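Local coordinates for lombricine kinase (PDB 3JPZ), which probably catalyses the reversible transfer of a phosphoryl group between ATP and the guanidino compound lombricine, as a member of the phosphagen kinase family, at residues A[107-118]-A[225-236]; A[206-214]-A[239-247]. All coordinates share one frame; numbering follows the deposited sequence. Where two conformers were deposited one is given.

Interaction 1 of 2, residues A[107-118]-A[225-236]; sequences QFDEKYVKSCRI and ISMQKGGNVKAV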
# COMPACT_ATOMS: atom_id res chain seq x y z
N GLN A 107 23.18 35.05 10.43
CA GLN A 107 23.32 34.69 11.84
C GLN A 107 22.25 35.39 12.65
O GLN A 107 22.31 36.61 12.84
CB GLN A 107 24.69 35.07 12.38
CG GLN A 107 24.78 35.00 13.91
CD GLN A 107 24.63 33.59 14.47
OE1 GLN A 107 25.51 32.74 14.29
NE2 GLN A 107 23.53 33.34 15.18
N PHE A 108 21.28 34.63 13.12
CA PHE A 108 20.17 35.20 13.85
C PHE A 108 20.53 35.38 15.31
O PHE A 108 21.42 34.71 15.83
CB PHE A 108 18.94 34.32 13.76
CG PHE A 108 18.46 34.09 12.38
CD1 PHE A 108 18.42 32.81 11.86
CD2 PHE A 108 18.04 35.14 11.59
CE1 PHE A 108 17.97 32.59 10.59
CE2 PHE A 108 17.58 34.92 10.31
CZ PHE A 108 17.55 33.65 9.81
N ASP A 109 19.80 36.28 15.94
CA ASP A 109 19.82 36.47 17.36
C ASP A 109 19.28 35.20 17.98
O ASP A 109 18.14 34.80 17.74
CB ASP A 109 18.94 37.69 17.72
CG ASP A 109 18.98 38.04 19.18
OD1 ASP A 109 19.31 37.14 19.98
OD2 ASP A 109 18.67 39.20 19.54
N GLU A 110 20.12 34.53 18.77
CA GLU A 110 19.77 33.22 19.26
C GLU A 110 18.86 33.27 20.48
O GLU A 110 18.45 32.24 20.97
CB GLU A 110 21.03 32.39 19.52
CG GLU A 110 21.78 32.14 18.24
CD GLU A 110 23.09 31.41 18.43
OE1 GLU A 110 23.58 31.33 19.58
OE2 GLU A 110 23.64 30.94 17.42
N LYS A 111 18.51 34.47 20.93
CA LYS A 111 17.44 34.62 21.90
C LYS A 111 16.11 34.27 21.24
O LYS A 111 15.13 33.90 21.90
CB LYS A 111 17.39 36.04 22.45
CG LYS A 111 18.55 36.39 23.37
CD LYS A 111 18.40 37.77 23.99
CE LYS A 111 18.59 38.88 22.98
NZ LYS A 111 19.94 38.82 22.38
N TYR A 112 16.08 34.38 19.92
CA TYR A 112 14.86 34.13 19.17
C TYR A 112 14.98 32.85 18.34
O TYR A 112 14.14 31.96 18.47
CB TYR A 112 14.54 35.35 18.30
CG TYR A 112 14.28 36.59 19.15
CD1 TYR A 112 15.30 37.48 19.44
CD2 TYR A 112 13.03 36.83 19.70
CE1 TYR A 112 15.08 38.60 20.22
CE2 TYR A 112 12.80 37.95 20.50
CZ TYR A 112 13.82 38.82 20.75
OH TYR A 112 13.59 39.94 21.53
N VAL A 113 16.02 32.73 17.52
CA VAL A 113 16.20 31.52 16.73
C VAL A 113 16.92 30.44 17.51
O VAL A 113 18.09 30.60 17.89
CB VAL A 113 16.94 31.81 15.41
CG1 VAL A 113 17.17 30.51 14.65
CG2 VAL A 113 16.14 32.77 14.57
N LYS A 114 16.23 29.32 17.73
CA LYS A 114 16.71 28.23 18.57
C LYS A 114 17.51 27.20 17.78
O LYS A 114 18.36 26.52 18.33
CB LYS A 114 15.52 27.55 19.25
CG LYS A 114 14.62 28.51 20.01
CD LYS A 114 15.43 29.32 21.01
CE LYS A 114 14.59 30.36 21.74
NZ LYS A 114 15.42 31.18 22.66
N SER A 115 17.22 27.08 16.49
CA SER A 115 17.93 26.14 15.64
C SER A 115 17.63 26.43 14.18
O SER A 115 16.72 27.18 13.86
CB SER A 115 17.54 24.70 15.97
OG SER A 115 16.16 24.48 15.74
N CYS A 116 18.43 25.83 13.31
CA CYS A 116 18.27 25.96 11.88
C CYS A 116 18.62 24.63 11.24
O CYS A 116 19.54 23.94 11.69
CB CYS A 116 19.22 27.02 11.32
SG CYS A 116 19.43 28.50 12.33
N ARG A 117 17.87 24.27 10.21
CA ARG A 117 18.29 23.21 9.32
C ARG A 117 17.94 23.61 7.90
O ARG A 117 17.09 24.48 7.68
CB ARG A 117 17.68 21.84 9.68
CG ARG A 117 16.26 21.87 10.18
CD ARG A 117 15.62 20.48 10.11
NE ARG A 117 14.94 20.29 8.83
CZ ARG A 117 14.51 19.12 8.37
NH1 ARG A 117 14.70 18.01 9.06
NH2 ARG A 117 13.89 19.07 7.20
N ILE A 118 18.64 23.02 6.95
CA ILE A 118 18.34 23.17 5.55
C ILE A 118 18.37 21.78 4.96
O ILE A 118 19.34 21.04 5.16
CB ILE A 118 19.39 24.03 4.84
CG1 ILE A 118 19.50 25.40 5.51
CG2 ILE A 118 19.05 24.18 3.36
CD1 ILE A 118 20.65 26.23 4.97
N ILE A 225 20.26 16.61 5.22
CA ILE A 225 19.89 17.66 6.15
C ILE A 225 21.12 18.19 6.87
O ILE A 225 21.84 17.43 7.49
CB ILE A 225 18.87 17.17 7.18
CG1 ILE A 225 17.63 16.61 6.46
CG2 ILE A 225 18.46 18.31 8.10
CD1 ILE A 225 17.12 15.34 7.04
N SER A 226 21.35 19.49 6.76
CA SER A 226 22.32 20.17 7.60
C SER A 226 21.59 20.94 8.69
O SER A 226 20.55 21.54 8.44
CB SER A 226 23.17 21.12 6.76
OG SER A 226 24.05 21.84 7.59
N MET A 227 22.14 20.91 9.91
CA MET A 227 21.47 21.49 11.06
C MET A 227 22.43 21.87 12.19
O MET A 227 23.52 21.28 12.34
CB MET A 227 20.45 20.49 11.60
CG MET A 227 21.09 19.21 12.12
SD MET A 227 19.89 17.97 12.64
CE MET A 227 19.20 17.49 11.05
N GLN A 228 22.02 22.86 12.98
CA GLN A 228 22.72 23.28 14.19
C GLN A 228 21.71 23.94 15.12
O GLN A 228 20.74 24.54 14.67
CB GLN A 228 23.78 24.34 13.89
CG GLN A 228 24.98 23.88 13.10
CD GLN A 228 26.04 24.96 12.97
OE1 GLN A 228 27.15 24.69 12.52
NE2 GLN A 228 25.70 26.19 13.38
N LYS A 229 21.96 23.86 16.42
CA LYS A 229 21.23 24.69 17.36
C LYS A 229 21.76 26.10 17.15
O LYS A 229 22.87 26.26 16.65
CB LYS A 229 21.49 24.25 18.79
CG LYS A 229 21.48 22.75 19.02
CD LYS A 229 22.48 22.36 20.10
CE LYS A 229 22.34 23.22 21.35
NZ LYS A 229 23.61 23.26 22.13
N GLY A 230 20.99 27.10 17.55
CA GLY A 230 21.38 28.48 17.37
C GLY A 230 20.87 29.07 16.07
O GLY A 230 19.96 28.51 15.46
N GLY A 231 21.45 30.18 15.63
CA GLY A 231 20.92 30.94 14.51
C GLY A 231 21.89 31.16 13.37
O GLY A 231 21.63 31.99 12.51
N ASN A 232 22.99 30.41 13.35
CA ASN A 232 23.95 30.55 12.26
C ASN A 232 23.53 29.74 11.04
O ASN A 232 24.13 28.71 10.71
CB ASN A 232 25.35 30.13 12.71
CG ASN A 232 26.43 30.77 11.86
OD1 ASN A 232 26.21 31.12 10.70
ND2 ASN A 232 27.62 30.92 12.44
N VAL A 233 22.51 30.23 10.35
CA VAL A 233 21.99 29.54 9.18
C VAL A 233 23.04 29.54 8.08
O VAL A 233 23.03 28.66 7.23
CB VAL A 233 20.74 30.21 8.64
CG1 VAL A 233 20.13 29.37 7.54
CG2 VAL A 233 19.74 30.42 9.73
N LYS A 234 23.92 30.54 8.09
CA LYS A 234 24.95 30.65 7.07
C LYS A 234 25.93 29.49 7.22
O LYS A 234 26.35 28.90 6.25
CB LYS A 234 25.68 31.99 7.18
CG LYS A 234 26.97 32.07 6.36
CD LYS A 234 27.54 33.49 6.35
CE LYS A 234 28.90 33.54 5.65
NZ LYS A 234 29.39 34.94 5.49
N ALA A 235 26.28 29.18 8.46
CA ALA A 235 27.13 28.04 8.75
C ALA A 235 26.43 26.76 8.32
O ALA A 235 27.06 25.85 7.80
CB ALA A 235 27.47 28.00 10.23
N VAL A 236 25.12 26.70 8.53
CA VAL A 236 24.33 25.52 8.19
C VAL A 236 24.30 25.30 6.69
O VAL A 236 24.35 24.16 6.21
CB VAL A 236 22.88 25.65 8.70
CG1 VAL A 236 22.03 24.52 8.14
CG2 VAL A 236 22.84 25.65 10.20
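Strands 113-118 and 225-229 lie side by side and antiparallel (172°) in the middle of the large antiparallel sheet of the phosphagen kinase catalytic domain, their axes 4.6 Å apart. Cys116 with Gln228 and Ile118 with Ser226 form hydrogen-bonded pairs; Arg117 with Met227, between them, and Ser115 with Lys229, beyond, are non-hydrogen-bonded pairs. Past the strand, Gly230 N still bonds to Lys114 O, and Phe108 N, from the loop before strand 113-118, donates to Gly231 O at 2.7 Å.

One face of the ladder carries Ser115 and Arg117, which bind ADP in a nucleotide complex of this enzyme. CG of Arg117 is wedged between its own backbone N and carbonyl carbon (chi1 37°), and a bend at chi3 then lays one face of the guanidinium against Ile225 CG2. On the other face, Cys116 and Ile118 are roofed by helix 233-236: Ile118 CG1 packs on Val236 CG1 at 3.8 Å, and Cys116 CB, in the conformer given, on Val236 CG2 at 4.0 Å. Asn232 caps that helix, its OD1 taking the N-H of Ala235.

Gly230 and Gly231 are held by the start of the strand and the loop before it. A methyl of Val113, CG1, lies 3.8 Å from Gly231 CA, while Glu110 brings its carboxylate in on an extended chain. In the conformer given, Gln107 NE2 reaches Glu110 OE2 through one face of the carboxylate plane; from the opposite face, on the anti side, Gly231 N donates to Glu110 OE2 at 2.9 Å.

Interaction 2 of 2, residues A[206-214]-A[239-247]; sequences HNNEKTFLI and RFGRGLNAI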
# COMPACT_ATOMS: atom_id res chain seq x y z
N HIS A 206 25.06 9.94 9.55
CA HIS A 206 25.31 11.30 10.01
C HIS A 206 26.74 11.42 10.49
O HIS A 206 27.39 10.43 10.82
CB HIS A 206 24.33 11.71 11.11
CG HIS A 206 24.52 11.00 12.41
ND1 HIS A 206 25.45 11.39 13.34
CD2 HIS A 206 23.88 9.93 12.94
CE1 HIS A 206 25.38 10.59 14.39
NE2 HIS A 206 24.44 9.69 14.17
N ASN A 207 27.23 12.66 10.52
CA ASN A 207 28.57 12.93 11.01
C ASN A 207 28.59 12.90 12.53
O ASN A 207 27.54 12.87 13.18
CB ASN A 207 29.07 14.28 10.50
CG ASN A 207 28.20 15.44 10.94
OD1 ASN A 207 27.26 15.27 11.72
ND2 ASN A 207 28.51 16.62 10.44
N ASN A 208 29.79 12.93 13.09
CA ASN A 208 29.98 12.83 14.53
C ASN A 208 29.37 14.00 15.31
O ASN A 208 28.88 13.81 16.42
CB ASN A 208 31.47 12.71 14.83
CG ASN A 208 32.08 11.48 14.20
OD1 ASN A 208 31.36 10.58 13.76
ND2 ASN A 208 33.40 11.43 14.14
N GLU A 209 29.41 15.19 14.73
CA GLU A 209 28.90 16.38 15.40
C GLU A 209 27.37 16.41 15.42
O GLU A 209 26.77 17.15 16.19
CB GLU A 209 29.43 17.66 14.74
CG GLU A 209 30.89 17.97 15.06
CD GLU A 209 31.33 19.34 14.57
OE1 GLU A 209 30.72 20.35 15.00
OE2 GLU A 209 32.28 19.41 13.76
N LYS A 210 26.77 15.58 14.57
CA LYS A 210 25.31 15.52 14.45
C LYS A 210 24.77 16.83 13.88
O LYS A 210 23.80 17.40 14.38
CB LYS A 210 24.66 15.21 15.80
CG LYS A 210 25.13 13.89 16.41
CD LYS A 210 24.25 13.47 17.58
CE LYS A 210 24.69 12.12 18.14
NZ LYS A 210 24.23 11.96 19.55
N THR A 211 25.43 17.30 12.83
CA THR A 211 25.03 18.53 12.14
C THR A 211 24.80 18.26 10.66
O THR A 211 24.39 19.15 9.92
CB THR A 211 26.13 19.59 12.24
OG1 THR A 211 27.37 19.01 11.82
CG2 THR A 211 26.27 20.10 13.67
N PHE A 212 25.08 17.03 10.23
CA PHE A 212 24.85 16.63 8.85
C PHE A 212 24.26 15.23 8.86
O PHE A 212 24.89 14.28 9.32
CB PHE A 212 26.16 16.66 8.06
CG PHE A 212 25.96 16.81 6.58
CD1 PHE A 212 25.32 17.92 6.06
CD2 PHE A 212 26.42 15.84 5.70
CE1 PHE A 212 25.14 18.06 4.71
CE2 PHE A 212 26.25 15.98 4.34
CZ PHE A 212 25.61 17.09 3.84
N LEU A 213 23.04 15.12 8.34
CA LEU A 213 22.25 13.91 8.46
C LEU A 213 21.83 13.44 7.07
O LEU A 213 21.43 14.23 6.23
CB LEU A 213 21.02 14.17 9.32
CG LEU A 213 19.90 13.13 9.27
CD1 LEU A 213 20.32 11.83 9.95
CD2 LEU A 213 18.65 13.72 9.91
N ILE A 214 21.91 12.15 6.84
CA ILE A 214 21.65 11.59 5.53
C ILE A 214 20.65 10.46 5.70
O ILE A 214 20.88 9.54 6.47
CB ILE A 214 22.95 11.04 4.91
CG1 ILE A 214 23.96 12.17 4.69
CG2 ILE A 214 22.67 10.27 3.62
CD1 ILE A 214 23.54 13.19 3.65
N ARG A 239 27.90 24.15 5.34
CA ARG A 239 28.11 22.72 5.50
C ARG A 239 27.23 21.98 4.51
O ARG A 239 27.64 21.01 3.90
CB ARG A 239 27.78 22.30 6.94
CG ARG A 239 27.67 20.80 7.17
CD ARG A 239 27.61 20.48 8.66
NE ARG A 239 28.85 20.85 9.34
CZ ARG A 239 28.98 21.88 10.17
NH1 ARG A 239 27.93 22.66 10.44
NH2 ARG A 239 30.15 22.13 10.73
N PHE A 240 26.01 22.46 4.36
CA PHE A 240 25.04 21.90 3.44
C PHE A 240 25.63 21.75 2.03
O PHE A 240 25.66 20.65 1.47
CB PHE A 240 23.84 22.84 3.42
CG PHE A 240 22.73 22.42 2.52
CD1 PHE A 240 21.81 21.46 2.93
CD2 PHE A 240 22.57 23.01 1.28
CE1 PHE A 240 20.76 21.09 2.10
CE2 PHE A 240 21.53 22.65 0.45
CZ PHE A 240 20.62 21.68 0.87
N GLY A 241 26.11 22.85 1.47
CA GLY A 241 26.65 22.85 0.12
C GLY A 241 27.99 22.13 0.05
O GLY A 241 28.30 21.47 -0.94
N ARG A 242 28.80 22.28 1.09
CA ARG A 242 30.08 21.60 1.15
C ARG A 242 29.86 20.09 1.13
O ARG A 242 30.54 19.36 0.41
CB ARG A 242 30.83 22.02 2.42
CG ARG A 242 32.14 21.27 2.63
CD ARG A 242 33.08 22.06 3.53
NE ARG A 242 32.45 22.46 4.78
CZ ARG A 242 32.27 21.64 5.82
NH1 ARG A 242 32.67 20.38 5.74
NH2 ARG A 242 31.69 22.08 6.92
N GLY A 243 28.89 19.63 1.91
CA GLY A 243 28.57 18.22 1.98
C GLY A 243 28.00 17.69 0.68
O GLY A 243 28.37 16.61 0.23
N LEU A 244 27.10 18.45 0.07
CA LEU A 244 26.44 17.98 -1.14
C LEU A 244 27.48 17.79 -2.24
O LEU A 244 27.53 16.74 -2.87
CB LEU A 244 25.37 18.97 -1.58
CG LEU A 244 24.02 18.81 -0.88
CD1 LEU A 244 23.16 20.04 -1.10
CD2 LEU A 244 23.29 17.56 -1.36
N ASN A 245 28.30 18.81 -2.44
CA ASN A 245 29.34 18.79 -3.47
C ASN A 245 30.36 17.68 -3.22
O ASN A 245 30.86 17.06 -4.15
CB ASN A 245 30.05 20.14 -3.55
CG ASN A 245 29.19 21.23 -4.20
OD1 ASN A 245 28.22 20.94 -4.90
ND2 ASN A 245 29.55 22.48 -3.96
N ALA A 246 30.66 17.45 -1.95
CA ALA A 246 31.67 16.48 -1.56
C ALA A 246 31.17 15.06 -1.81
O ALA A 246 31.91 14.20 -2.29
CB ALA A 246 32.03 16.67 -0.10
N ILE A 247 29.90 14.83 -1.49
CA ILE A 247 29.27 13.54 -1.71
C ILE A 247 29.25 13.24 -3.20
O ILE A 247 29.49 12.11 -3.62
CB ILE A 247 27.83 13.57 -1.19
CG1 ILE A 247 27.82 13.60 0.34
CG2 ILE A 247 27.05 12.36 -1.69
CD1 ILE A 247 26.46 13.93 0.94
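Phe212 and Arg239 bury the most surface here, followed by Ile247, as helix 239-247 crosses strand 212-214 at -44° with axes 10.1 Å apart, a helix packed on one face of the antiparallel sheet of the catalytic domain. The Phe212 ring reaches across to the helix backbone, with CZ 3.7 Å from Gly243 CA, where no side chain intervenes, and CE1 4.0 Å from Phe240 CA. With CG anti to the backbone N (chi1 -156°), the ring projects between Arg239 and Ile247: Arg239 CG lies 3.9 Å from CD1 of Phe212, and Ile247 CD1 meets the ring edge in its plane. The same methyl touches Ile214 CD1 tip to tip, at 4.1 Å.

Arg239 runs past the ring in the opposite direction. In the conformer given, its bend at chi3 (-65°) brings one guanidinium face over Thr211 OG1, 3.4 Å from Arg239 NE without a hydrogen bond. That hydroxyl oxygen accepts from Asn207 ND2, which also donates to the backbone O of Asp155. Arg239 NH2 forms a salt bridge with Asp155, and NH1 bonds to Gln228 OE1. The strand thus meets the helix through hydrocarbon and ring contacts, while the charge of Arg239 is probably balanced chiefly by Asp155 at the border of this apolar patch.

In the fold
From the N terminus, the chain enters interaction 1 at 107-118, continues through 206-214, the first half of interaction 2, and returns at 225-236 to close the first, long loop. Only then does 239-247 close the second, shorter one, so the two contacts cross. Strands 212-216 and 222-229 are consecutive in the chain and adjacent in the sheet, with a probable hydrogen bond from Leu213 N to Ile225 O. Strand 222-229 lies between strand 113-122 and strand 212-216. Helix 233-252 serves both: its first turn covers strand 113-122, and its next turns cover strand 212-216, with Phe240 also touching Ile118. Together they tie one helix across three neighbouring strands.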